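Cyclopropane mycolic acid synthase MmaA2 (PDB 1TPY) converts double bonds of mycolic acid chains into cis cyclopropane rings, using S-adenosyl-L-methionine as the donor of the methylene group. Local coordinates at residues Gln13-Tyr16 with Phe22-Leu25; Gln31-Ala36 with Met263-Gly268; Leu55-Leu60 with Ala84-Asn89; Asp115-Leu120 with Phe126-Asp131. All blocks are in the same frame, centred on the assembly; numbering follows the deposited sequence.

Contact 1: residues Gln13-Tyr16 with Phe22-Leu25; sequences QAHY and FFRL. With SAH (S-adenosyl-L-homocysteine), chain C; 16A (cetyl-trimethyl-ammonium), chain D.
H15 and F23 bring together two short consecutive helices, 9-16 and 20-24, which belong to the N-terminal cover over the cofactor of this Rossmann-like methyltransferase. The tight part lies on the inner side. There the F23 ring comes edge-on to the backbone, with F23 CZ 3.2 Å from H15 O, which lies near the ring plane; the weakly positive rim of an aromatic ring suits a carbonyl oxygen. The same CZ sits 3.8 Å from H15 CD2. The two rings meet obliquely, inclined by 42° with centroids 5.6 Å apart.

The imidazole reaches F23 because CG is anti to the backbone N (chi1 -173°), which swings the ring out beside the helix. Both of its nitrogens are engaged, ND1 with I199 O and NE2 in a hydrogen bond of its own, so a histidine can be buried here without losing polar partners and its ring rotation is fixed. Y16 points the other way, into the active site. Its ring is sandwiched between H15 CD2, 3.7 Å above one face, and C3' of S-adenosyl-L-homocysteine over the opposite face, while its hydroxyl bonds to H141 NE2.

The outer side is much looser, and A14 and R24 lie exposed to solvent. On the ligand side the approach is close again, with Y16 CE2 3.3 Å from the cofactor sulfur SD and Y16 OH 3.1 Å from C16 of the cetyl-trimethyl-ammonium.

Contact 2: residues Gln31-Ala36 with Met263-Gly268; sequences QTYSCA and MKYLTG. With SAH (S-adenosyl-L-homocysteine), chain C; 16A (cetyl-trimethyl-ammonium), chain D; CO3 (carbonate ion), chain B.
The rings of Y33 and Y265 approach from opposite directions and meet at their hydroxyls. Over the centre of one face of Y33 lies C17, an N-methyl of cetyl-trimethyl-ammonium, 3.5 Å above the plane; an electron-rich ring suits such a cationic head. W239 forms an edge-to-face pair with Y33. The Y265 ring carries L266 CD2 on one face, displaced toward the rim, and has Y33 OH and ligand atom C2 at its edge, both near its plane.

Y33 OH and Y265 OH are hydrogen-bonded at 2.7 Å, and either may be the donor. Y33 OH has a second partner in H15 NE2, so two residues grip this buried oxygen. With chi1 at -161° the Y33 ring extends away from its backbone N and from the cofactor which that nitrogen binds. Y33 N donates an almost straight bond (176°) to OXT of S-adenosyl-L-homocysteine, 2.8 Å away. Next to it S34 OG gives a 2.7 Å bond to the other carboxylate oxygen, SAH O, and also meets K52 NZ. C35 N then holds carbonate O1 at 2.8 Å.

Helix 256-275, with C269 as the probable active-site residue, thus joins the 31-36 loop around one cleft, the combined cofactor and lipid site of the CFA/CMAS family, where the anion position is consistent with the bicarbonate site described in relatives.

Contact 3: residues Leu55-Leu60 with Ala84-Asn89; sequences LALGKL and AQYDVN
The backbones come closest at L57 and Y86, whose CA atoms are 8.5 Å apart, each near the C-terminal end of its helix. Residues L57 to L60 form a type I turn, with L60 N bonded to L57 O at 3.1 Å. Helix 77-86 stops more abruptly: D87 has a positive phi (52°), the left-handed helical conformation, and turns the chain toward strand 89-94. Strand 67-71, helix 77-86 and strand 89-94 form a beta-alpha-beta crossover of the Rossmann-like sheet, and helix 45-57 packs beside it.

Y86 dominates the side-chain contact. Its CG lies anti to the carbonyl carbon (chi1 -58°), which sends the ring across to the other helix end, where CE1 rests 3.6 Å from L57 CB and 3.8 Å from L57 CD2. Leucine and phenol ring cross at a slant. A branched aliphatic chain suits this place, since L57 also packs on L62 and L68 in the buried layer below. Farther out, the tyrosine hydroxyl passes over the turn, with Y86 OH 3.5 Å from G58 CA. G58 N is 3.4 Å from Y86 OH, but the angle is too poor for a hydrogen bond.

The chemistry is therefore dispersive, a leucine against an aromatic ring with no directed bond between the segments. The amphipathic Y86 turns its ring carbons to L57 and its hydroxyl toward the more open side, by G58.

Contact 4: residues Asp115-Leu120 with Phe126-Asp131; sequences DRRVLL and FNEPVD
R117, on edge strand 116-120, reaches across to E128 in the loop that leads to strand 132-136. From CB, the chain starts with CG between the backbone N and the carbonyl carbon (chi1 53°), then runs extended through CG and CD to NE, so that its aliphatic part spans the distance and the contact is left to the guanidinium. Both terminal nitrogens meet the carboxylate of E128, which arrives from the opposite direction on an extended chain of its own. NH2 donates to OE2 at 3.0 Å, in the guanidinium plane and on the syn side of the oxygen, with an N-H...O angle of 151°. NH1 faces OE1, but the modelled 2.3 Å is implausibly short and its exact value doubtful. The two flat groups are nearly coplanar, 29° apart, an orientation that suits a two-pronged salt bridge.

Beside this charged pair lies an apolar one. L119 CD2 approaches F126 CD1 at 4.2 Å near the plane of the ring, whose edge also meets V130 CG1. One face of the ring carries E128 N, 3.8 Å above the plane. Phenylalanine suits this buried position because it also packs on V91 and L93 of the neighbouring strand.

Charge thus clasps the rim while hydrocarbon packs on the inner side. Since R117 is exposed, water probably screens the ion pair, which would weaken its pull; the L119-F126 contact is apolar and should depend little on that screening.

Overall arrangement
Contacts 1 and 2 adjoin, their centres 11 Å apart, and both touch the cofactor product and the detergent: helices 9-16 and 20-24, the 31-36 loop and helix 256-275 enclose the active site. Contacts 3 and 4, with centres 16 Å apart, belong to the Rossmann-like part and meet where N89 OD1 accepts from D115 N, between strands 89-94 and 116-120. Centres lie 26 Å (1 and 3) and 27 Å (2 and 4) apart, though contacts 1 and 4 come within about 5 Å at their nearest atoms. Along the chain contact 1 comes first; contacts 3 and 4 lie between the segments of contact 2, 227 residues apart at their closest ends, so helix 256-275 returns from far along the sequence.

Contact 1: residues Gln13-Tyr16 with Phe22-Leu25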
# COMPACT_ATOMS: atom_id res chain seq x y z
N GLN A 13 -1.35 -12.96 4.00
CA GLN A 13 -2.34 -13.72 3.24
C GLN A 13 -3.70 -13.81 3.96
O GLN A 13 -4.74 -13.86 3.31
CB GLN A 13 -1.81 -15.13 2.95
CG GLN A 13 -0.72 -15.15 1.88
CD GLN A 13 -0.13 -16.53 1.65
OE1 GLN A 13 0.67 -16.73 0.73
NE2 GLN A 13 -0.51 -17.50 2.48
N ALA A 14 -3.67 -13.83 5.29
CA ALA A 14 -4.89 -13.91 6.08
C ALA A 14 -5.84 -12.77 5.71
O ALA A 14 -7.05 -12.86 5.93
CB ALA A 14 -4.56 -13.85 7.58
N HIS A 15 -5.29 -11.70 5.15
CA HIS A 15 -6.12 -10.58 4.73
C HIS A 15 -6.39 -10.57 3.22
O HIS A 15 -7.54 -10.67 2.79
CB HIS A 15 -5.46 -9.25 5.13
CG HIS A 15 -6.33 -8.06 4.89
ND1 HIS A 15 -7.15 -7.53 5.87
CD2 HIS A 15 -6.54 -7.31 3.78
CE1 HIS A 15 -7.84 -6.52 5.36
NE2 HIS A 15 -7.49 -6.37 4.10
N TYR A 16 -5.33 -10.46 2.42
CA TYR A 16 -5.49 -10.37 0.97
C TYR A 16 -5.95 -11.60 0.21
O TYR A 16 -6.35 -11.49 -0.95
CB TYR A 16 -4.21 -9.83 0.33
CG TYR A 16 -3.75 -8.56 0.99
CD1 TYR A 16 -2.82 -8.58 2.03
CD2 TYR A 16 -4.32 -7.33 0.64
CE1 TYR A 16 -2.47 -7.42 2.71
CE2 TYR A 16 -3.98 -6.17 1.32
CZ TYR A 16 -3.06 -6.22 2.35
OH TYR A 16 -2.75 -5.08 3.03
N PHE A 22 -14.85 -10.80 -2.77
CA PHE A 22 -15.23 -9.98 -1.62
C PHE A 22 -14.65 -8.58 -1.75
O PHE A 22 -15.36 -7.59 -1.57
CB PHE A 22 -14.73 -10.61 -0.31
CG PHE A 22 -15.19 -9.88 0.92
CD1 PHE A 22 -16.49 -10.03 1.39
CD2 PHE A 22 -14.34 -8.99 1.58
CE1 PHE A 22 -16.94 -9.31 2.50
CE2 PHE A 22 -14.78 -8.27 2.69
CZ PHE A 22 -16.08 -8.43 3.15
N PHE A 23 -13.36 -8.49 -2.07
CA PHE A 23 -12.72 -7.19 -2.22
C PHE A 23 -13.32 -6.41 -3.37
O PHE A 23 -13.40 -5.18 -3.31
CB PHE A 23 -11.20 -7.36 -2.42
CG PHE A 23 -10.46 -7.70 -1.16
CD1 PHE A 23 -9.87 -8.95 -1.00
CD2 PHE A 23 -10.39 -6.78 -0.11
CE1 PHE A 23 -9.22 -9.28 0.19
CE2 PHE A 23 -9.74 -7.10 1.08
CZ PHE A 23 -9.16 -8.36 1.23
N ARG A 24 -13.75 -7.10 -4.42
CA ARG A 24 -14.34 -6.42 -5.57
C ARG A 24 -15.63 -5.70 -5.19
O ARG A 24 -16.07 -4.81 -5.90
CB ARG A 24 -14.61 -7.42 -6.70
CG ARG A 24 -13.69 -7.23 -7.91
CD ARG A 24 -14.18 -8.03 -9.12
NE ARG A 24 -13.93 -9.46 -8.98
CZ ARG A 24 -12.73 -10.02 -9.02
NH1 ARG A 24 -11.65 -9.27 -9.20
NH2 ARG A 24 -12.60 -11.34 -8.90
N LEU A 25 -16.22 -6.10 -4.07
CA LEU A 25 -17.46 -5.49 -3.60
C LEU A 25 -17.29 -4.03 -3.17
O LEU A 25 -18.23 -3.25 -3.27
CB LEU A 25 -18.04 -6.27 -2.42
CG LEU A 25 -18.47 -7.72 -2.63
CD1 LEU A 25 -19.02 -8.27 -1.32
CD2 LEU A 25 -19.54 -7.81 -3.74
N SAH C . 0.37 -1.66 -3.65
CA SAH C . -1.00 -2.12 -3.87
CB SAH C . -1.44 -3.15 -2.79
CG SAH C . -1.36 -2.73 -1.32
SD SAH C . -1.91 -4.02 -0.18
C SAH C . -1.98 -0.95 -3.88
O SAH C . -1.55 0.18 -3.55
OXT SAH C . -3.16 -1.16 -4.21
C5' SAH C . -0.36 -4.53 0.61
C4' SAH C . 0.53 -5.29 -0.39
O4' SAH C . 1.90 -5.41 0.05
C3' SAH C . 0.04 -6.71 -0.68
O3' SAH C . 0.15 -6.97 -2.09
C2' SAH C . 0.98 -7.57 0.12
O2' SAH C . 1.04 -8.91 -0.39
C1' SAH C . 2.26 -6.80 -0.02
N9 SAH C . 3.33 -7.14 1.01
C8 SAH C . 3.30 -7.16 2.37
N7 SAH C . 4.40 -7.49 2.97
C5 SAH C . 5.26 -7.72 1.89
C6 SAH C . 6.62 -8.12 1.80
N6 SAH C . 7.38 -8.36 2.87
N1 SAH C . 7.17 -8.26 0.54
C2 SAH C . 6.40 -8.02 -0.55
N3 SAH C . 5.12 -7.64 -0.58
C4 SAH C . 4.60 -7.51 0.69
C1 16A D . -7.09 1.33 5.15
C2 16A D . -6.21 0.74 6.26
C3 16A D . -6.00 1.78 7.37
C4 16A D . -5.16 1.31 8.55
C5 16A D . -5.04 2.46 9.57
C6 16A D . -4.21 2.14 10.83
C7 16A D . -4.71 1.04 11.80
C8 16A D . -3.69 0.40 12.76
C9 16A D . -2.36 -0.12 12.15
C10 16A D . -2.48 -1.29 11.15
C11 16A D . -1.27 -1.49 10.20
C12 16A D . -1.55 -2.34 8.95
C13 16A D . -1.74 -1.48 7.70
C14 16A D . -2.11 -2.32 6.49
C15 16A D . -2.54 -1.35 5.37
C16 16A D . -3.07 -2.19 4.19
N1 16A D . -3.64 -1.66 2.88
C17 16A D . -4.17 -2.39 1.88
C18 16A D . -4.71 -0.62 3.14
C19 16A D . -2.56 -0.91 2.15

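Contact 2: residues Gln31-Ala36 with Met263-Gly268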
# COMPACT_ATOMS: atom_id res chain seq x y z
N GLN A 31 -9.14 -2.26 -8.37
CA GLN A 31 -8.80 -3.03 -7.18
C GLN A 31 -7.58 -2.44 -6.46
O GLN A 31 -6.79 -3.17 -5.85
CB GLN A 31 -8.53 -4.50 -7.54
CG GLN A 31 -9.62 -5.14 -8.40
CD GLN A 31 -11.00 -5.04 -7.78
OE1 GLN A 31 -11.22 -5.41 -6.62
NE2 GLN A 31 -11.96 -4.54 -8.56
N THR A 32 -7.43 -1.13 -6.53
CA THR A 32 -6.33 -0.47 -5.83
C THR A 32 -6.77 -0.52 -4.38
O THR A 32 -7.94 -0.30 -4.07
CB THR A 32 -6.15 0.99 -6.30
OG1 THR A 32 -5.78 1.01 -7.68
CG2 THR A 32 -5.07 1.67 -5.49
N TYR A 33 -5.84 -0.82 -3.49
CA TYR A 33 -6.18 -0.95 -2.08
C TYR A 33 -5.21 -0.12 -1.26
O TYR A 33 -4.35 -0.65 -0.56
CB TYR A 33 -6.08 -2.44 -1.71
CG TYR A 33 -6.80 -2.85 -0.45
CD1 TYR A 33 -6.72 -4.17 0.00
CD2 TYR A 33 -7.55 -1.94 0.29
CE1 TYR A 33 -7.36 -4.57 1.16
CE2 TYR A 33 -8.21 -2.34 1.46
CZ TYR A 33 -8.11 -3.67 1.88
OH TYR A 33 -8.75 -4.10 3.02
N SER A 34 -5.37 1.19 -1.36
CA SER A 34 -4.52 2.15 -0.67
C SER A 34 -5.14 3.54 -0.83
O SER A 34 -6.01 3.74 -1.66
CB SER A 34 -3.11 2.12 -1.27
OG SER A 34 -3.15 2.21 -2.68
N CYS A 35 -4.67 4.50 -0.04
CA CYS A 35 -5.21 5.85 -0.09
C CYS A 35 -5.25 6.51 -1.48
O CYS A 35 -4.22 6.61 -2.16
CB CYS A 35 -4.45 6.76 0.87
SG CYS A 35 -5.13 8.44 0.95
N ALA A 36 -6.43 6.97 -1.87
CA ALA A 36 -6.60 7.63 -3.16
C ALA A 36 -6.18 9.10 -3.07
O ALA A 36 -5.88 9.59 -1.98
CB ALA A 36 -8.06 7.52 -3.59
N MET A 263 -16.73 -3.74 7.90
CA MET A 263 -17.39 -2.45 8.06
C MET A 263 -16.83 -1.78 9.30
O MET A 263 -16.61 -0.57 9.33
CB MET A 263 -18.91 -2.62 8.20
CG MET A 263 -19.62 -3.03 6.92
SD MET A 263 -19.26 -1.94 5.53
CE MET A 263 -20.03 -0.41 6.11
N LYS A 264 -16.59 -2.57 10.34
CA LYS A 264 -16.03 -2.06 11.58
C LYS A 264 -14.62 -1.53 11.32
O LYS A 264 -14.24 -0.47 11.82
CB LYS A 264 -15.98 -3.17 12.64
CG LYS A 264 -15.35 -2.76 13.97
CD LYS A 264 -15.36 -3.93 14.96
CE LYS A 264 -14.59 -3.59 16.23
NZ LYS A 264 -14.66 -4.70 17.23
N TYR A 265 -13.86 -2.28 10.52
CA TYR A 265 -12.50 -1.88 10.20
C TYR A 265 -12.47 -0.64 9.29
O TYR A 265 -11.75 0.31 9.57
CB TYR A 265 -11.74 -3.06 9.57
CG TYR A 265 -10.91 -2.78 8.33
CD1 TYR A 265 -9.95 -1.76 8.30
CD2 TYR A 265 -11.04 -3.58 7.19
CE1 TYR A 265 -9.15 -1.55 7.18
CE2 TYR A 265 -10.25 -3.37 6.06
CZ TYR A 265 -9.30 -2.36 6.06
OH TYR A 265 -8.53 -2.16 4.94
N LEU A 266 -13.27 -0.65 8.24
CA LEU A 266 -13.27 0.49 7.32
C LEU A 266 -13.72 1.79 7.98
O LEU A 266 -13.05 2.81 7.85
CB LEU A 266 -14.15 0.18 6.10
CG LEU A 266 -13.71 -1.00 5.22
CD1 LEU A 266 -14.73 -1.18 4.10
CD2 LEU A 266 -12.32 -0.77 4.63
N THR A 267 -14.85 1.77 8.67
CA THR A 267 -15.36 2.97 9.33
C THR A 267 -14.46 3.39 10.48
O THR A 267 -14.27 4.58 10.72
CB THR A 267 -16.80 2.78 9.85
OG1 THR A 267 -16.86 1.63 10.70
CG2 THR A 267 -17.77 2.58 8.69
N GLY A 268 -13.90 2.42 11.20
CA GLY A 268 -13.03 2.75 12.31
C GLY A 268 -11.80 3.52 11.84
O GLY A 268 -11.45 4.56 12.42
N SAH C . 0.37 -1.66 -3.65
CA SAH C . -1.00 -2.12 -3.87
CB SAH C . -1.44 -3.15 -2.79
CG SAH C . -1.36 -2.73 -1.32
SD SAH C . -1.91 -4.02 -0.18
C SAH C . -1.98 -0.95 -3.88
O SAH C . -1.55 0.18 -3.55
OXT SAH C . -3.16 -1.16 -4.21
C5' SAH C . -0.36 -4.53 0.61
C4' SAH C . 0.53 -5.29 -0.39
O4' SAH C . 1.90 -5.41 0.05
C3' SAH C . 0.04 -6.71 -0.68
O3' SAH C . 0.15 -6.97 -2.09
C2' SAH C . 0.98 -7.57 0.12
O2' SAH C . 1.04 -8.91 -0.39
C1' SAH C . 2.26 -6.80 -0.02
N9 SAH C . 3.33 -7.14 1.01
C8 SAH C . 3.30 -7.16 2.37
N7 SAH C . 4.40 -7.49 2.97
C5 SAH C . 5.26 -7.72 1.89
C6 SAH C . 6.62 -8.12 1.80
N6 SAH C . 7.38 -8.36 2.87
N1 SAH C . 7.17 -8.26 0.54
C2 SAH C . 6.40 -8.02 -0.55
N3 SAH C . 5.12 -7.64 -0.58
C4 SAH C . 4.60 -7.51 0.69
C1 16A D . -7.09 1.33 5.15
C2 16A D . -6.21 0.74 6.26
C3 16A D . -6.00 1.78 7.37
C4 16A D . -5.16 1.31 8.55
C5 16A D . -5.04 2.46 9.57
C6 16A D . -4.21 2.14 10.83
C7 16A D . -4.71 1.04 11.80
C8 16A D . -3.69 0.40 12.76
C9 16A D . -2.36 -0.12 12.15
C10 16A D . -2.48 -1.29 11.15
C11 16A D . -1.27 -1.49 10.20
C12 16A D . -1.55 -2.34 8.95
C13 16A D . -1.74 -1.48 7.70
C14 16A D . -2.11 -2.32 6.49
C15 16A D . -2.54 -1.35 5.37
C16 16A D . -3.07 -2.19 4.19
N1 16A D . -3.64 -1.66 2.88
C17 16A D . -4.17 -2.39 1.88
C18 16A D . -4.71 -0.62 3.14
C19 16A D . -2.56 -0.91 2.15
C CO3 B . -1.64 3.10 2.35
O1 CO3 B . -2.34 4.09 1.49
O2 CO3 B . -2.34 2.13 2.98
O3 CO3 B . -0.29 3.17 2.51

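Contact 3: residues Leu55-Leu60 with Ala84-Asn89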
# COMPACT_ATOMS: atom_id res chain seq x y z
N LEU A 55 0.66 10.04 -9.32
CA LEU A 55 1.37 10.91 -8.39
C LEU A 55 2.65 10.22 -7.92
O LEU A 55 3.73 10.82 -7.94
CB LEU A 55 0.48 11.23 -7.19
CG LEU A 55 1.08 12.14 -6.11
CD1 LEU A 55 1.35 13.52 -6.69
CD2 LEU A 55 0.13 12.22 -4.92
N ALA A 56 2.53 8.96 -7.52
CA ALA A 56 3.67 8.20 -7.05
C ALA A 56 4.67 7.92 -8.18
O ALA A 56 5.87 8.16 -8.04
CB ALA A 56 3.20 6.88 -6.46
N LEU A 57 4.15 7.42 -9.30
CA LEU A 57 4.97 7.10 -10.45
C LEU A 57 5.72 8.31 -11.03
O LEU A 57 6.89 8.21 -11.38
CB LEU A 57 4.09 6.44 -11.52
CG LEU A 57 4.21 4.92 -11.76
CD1 LEU A 57 4.39 4.17 -10.46
CD2 LEU A 57 2.97 4.45 -12.51
N GLY A 58 5.04 9.45 -11.12
CA GLY A 58 5.65 10.64 -11.68
C GLY A 58 6.84 11.20 -10.91
O GLY A 58 7.59 12.02 -11.43
N LYS A 59 7.01 10.75 -9.67
CA LYS A 59 8.11 11.22 -8.83
C LYS A 59 9.37 10.38 -9.00
O LYS A 59 10.44 10.74 -8.50
CB LYS A 59 7.68 11.17 -7.36
CG LYS A 59 6.48 12.04 -7.04
CD LYS A 59 6.01 11.80 -5.61
CE LYS A 59 4.94 12.80 -5.20
NZ LYS A 59 4.64 12.70 -3.74
N LEU A 60 9.25 9.27 -9.71
CA LEU A 60 10.36 8.35 -9.91
C LEU A 60 11.31 8.71 -11.04
O LEU A 60 12.47 8.30 -11.03
CB LEU A 60 9.82 6.93 -10.13
CG LEU A 60 9.11 6.32 -8.91
CD1 LEU A 60 8.53 4.97 -9.28
CD2 LEU A 60 10.10 6.19 -7.76
N ALA A 84 1.64 1.51 -19.49
CA ALA A 84 0.93 2.37 -20.43
C ALA A 84 1.37 3.83 -20.40
O ALA A 84 1.60 4.45 -21.44
CB ALA A 84 -0.56 2.28 -20.16
N GLN A 85 1.50 4.38 -19.20
CA GLN A 85 1.87 5.77 -19.05
C GLN A 85 3.38 6.09 -19.13
O GLN A 85 3.76 7.18 -19.54
CB GLN A 85 1.31 6.31 -17.74
CG GLN A 85 1.12 7.81 -17.74
CD GLN A 85 -0.14 8.25 -18.47
OE1 GLN A 85 -0.65 7.55 -19.35
NE2 GLN A 85 -0.64 9.42 -18.10
N TYR A 86 4.24 5.15 -18.74
CA TYR A 86 5.68 5.41 -18.78
C TYR A 86 6.47 4.45 -19.65
O TYR A 86 7.69 4.60 -19.82
CB TYR A 86 6.25 5.45 -17.36
CG TYR A 86 5.58 6.50 -16.49
CD1 TYR A 86 4.42 6.20 -15.80
CD2 TYR A 86 6.09 7.80 -16.43
CE1 TYR A 86 3.76 7.18 -15.05
CE2 TYR A 86 5.43 8.79 -15.69
CZ TYR A 86 4.27 8.46 -15.00
OH TYR A 86 3.61 9.42 -14.25
N ASP A 87 5.78 3.46 -20.19
CA ASP A 87 6.41 2.48 -21.07
C ASP A 87 7.66 1.84 -20.46
O ASP A 87 8.71 1.76 -21.10
CB ASP A 87 6.75 3.15 -22.41
CG ASP A 87 7.15 2.16 -23.47
OD1 ASP A 87 6.51 1.09 -23.56
OD2 ASP A 87 8.11 2.44 -24.23
N VAL A 88 7.53 1.40 -19.21
CA VAL A 88 8.63 0.73 -18.52
C VAL A 88 8.26 -0.75 -18.36
O VAL A 88 7.08 -1.11 -18.44
CB VAL A 88 8.88 1.34 -17.11
CG1 VAL A 88 9.28 2.80 -17.23
CG2 VAL A 88 7.64 1.19 -16.23
N ASN A 89 9.26 -1.60 -18.16
CA ASN A 89 9.00 -3.02 -17.94
C ASN A 89 8.66 -3.08 -16.46
O ASN A 89 9.09 -2.20 -15.70
CB ASN A 89 10.26 -3.85 -18.21
CG ASN A 89 10.78 -3.68 -19.62
OD1 ASN A 89 10.08 -3.97 -20.58
ND2 ASN A 89 12.01 -3.20 -19.75

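Contact 4: residues Asp115-Leu120 with Phe126-Asp131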
# COMPACT_ATOMS: atom_id res chain seq x y z
N ASP A 115 8.12 -6.06 -20.89
CA ASP A 115 8.24 -7.23 -20.05
C ASP A 115 7.45 -7.00 -18.76
O ASP A 115 7.41 -5.89 -18.23
CB ASP A 115 9.71 -7.51 -19.72
CG ASP A 115 10.54 -7.75 -20.97
OD1 ASP A 115 10.13 -8.57 -21.82
OD2 ASP A 115 11.62 -7.13 -21.09
N ARG A 116 6.83 -8.06 -18.25
CA ARG A 116 6.04 -7.94 -17.05
C ARG A 116 5.86 -9.27 -16.34
O ARG A 116 5.47 -10.26 -16.95
CB ARG A 116 4.66 -7.37 -17.40
CG ARG A 116 3.93 -8.17 -18.46
CD ARG A 116 2.76 -7.41 -19.06
NE ARG A 116 2.02 -8.24 -20.01
CZ ARG A 116 2.47 -8.60 -21.21
NH1 ARG A 116 3.66 -8.20 -21.63
NH2 ARG A 116 1.72 -9.38 -21.98
N ARG A 117 6.16 -9.29 -15.05
CA ARG A 117 6.00 -10.49 -14.26
C ARG A 117 5.67 -10.16 -12.82
O ARG A 117 5.92 -9.05 -12.34
CB ARG A 117 7.25 -11.37 -14.33
CG ARG A 117 8.52 -10.67 -13.97
CD ARG A 117 9.72 -11.61 -14.10
NE ARG A 117 10.95 -10.84 -14.09
CZ ARG A 117 11.92 -10.96 -13.19
NH1 ARG A 117 12.99 -10.19 -13.29
NH2 ARG A 117 11.84 -11.86 -12.21
N VAL A 118 5.08 -11.13 -12.14
CA VAL A 118 4.71 -11.00 -10.75
C VAL A 118 5.24 -12.23 -10.04
O VAL A 118 5.11 -13.34 -10.54
CB VAL A 118 3.18 -10.93 -10.59
CG1 VAL A 118 2.54 -12.14 -11.25
CG2 VAL A 118 2.80 -10.84 -9.13
N LEU A 119 5.88 -12.02 -8.90
CA LEU A 119 6.43 -13.14 -8.14
C LEU A 119 5.69 -13.26 -6.82
O LEU A 119 5.34 -12.26 -6.20
CB LEU A 119 7.92 -12.92 -7.84
CG LEU A 119 8.95 -13.09 -8.97
CD1 LEU A 119 8.87 -11.93 -9.94
CD2 LEU A 119 10.33 -13.15 -8.36
N LEU A 120 5.40 -14.50 -6.42
CA LEU A 120 4.77 -14.70 -5.12
C LEU A 120 6.00 -14.78 -4.23
O LEU A 120 6.58 -15.84 -4.06
CB LEU A 120 3.99 -16.01 -5.05
CG LEU A 120 3.37 -16.23 -3.66
CD1 LEU A 120 2.26 -15.21 -3.41
CD2 LEU A 120 2.81 -17.64 -3.55
N PHE A 126 13.93 -11.00 -2.99
CA PHE A 126 14.25 -10.40 -4.27
C PHE A 126 15.61 -9.69 -4.23
O PHE A 126 15.86 -8.88 -3.33
CB PHE A 126 13.16 -9.41 -4.65
CG PHE A 126 13.16 -9.02 -6.09
CD1 PHE A 126 12.66 -9.89 -7.06
CD2 PHE A 126 13.67 -7.79 -6.50
CE1 PHE A 126 12.66 -9.54 -8.40
CE2 PHE A 126 13.67 -7.43 -7.84
CZ PHE A 126 13.17 -8.31 -8.79
N ASN A 127 16.47 -9.97 -5.20
CA ASN A 127 17.80 -9.36 -5.26
C ASN A 127 18.21 -8.91 -6.66
O ASN A 127 19.38 -8.62 -6.90
CB ASN A 127 18.86 -10.33 -4.73
CG ASN A 127 18.67 -10.66 -3.27
OD1 ASN A 127 17.95 -11.60 -2.91
ND2 ASN A 127 19.29 -9.88 -2.41
N GLU A 128 17.24 -8.85 -7.57
CA GLU A 128 17.51 -8.44 -8.94
C GLU A 128 17.71 -6.93 -9.09
O GLU A 128 17.08 -6.15 -8.40
CB GLU A 128 16.36 -8.86 -9.86
CG GLU A 128 16.16 -10.35 -10.00
CD GLU A 128 15.06 -10.67 -10.99
OE1 GLU A 128 14.68 -9.75 -11.75
OE2 GLU A 128 14.59 -11.82 -11.03
N PRO A 129 18.59 -6.52 -10.01
CA PRO A 129 18.81 -5.09 -10.19
C PRO A 129 17.57 -4.49 -10.87
O PRO A 129 17.01 -5.10 -11.77
CB PRO A 129 20.03 -5.03 -11.11
CG PRO A 129 20.76 -6.31 -10.80
CD PRO A 129 19.63 -7.30 -10.72
N VAL A 130 17.14 -3.32 -10.41
CA VAL A 130 15.99 -2.66 -11.01
C VAL A 130 16.30 -1.16 -11.11
O VAL A 130 17.20 -0.67 -10.43
CB VAL A 130 14.71 -2.88 -10.18
CG1 VAL A 130 14.44 -4.38 -10.03
CG2 VAL A 130 14.86 -2.21 -8.81
N ASP A 131 15.56 -0.45 -11.95
CA ASP A 131 15.82 0.98 -12.13
C ASP A 131 15.10 1.89 -11.16
O ASP A 131 15.65 2.90 -10.72
CB ASP A 131 15.48 1.36 -13.56
CG ASP A 131 16.34 0.61 -14.55
OD1 ASP A 131 15.79 -0.01 -15.48
OD2 ASP A 131 17.58 0.65 -14.38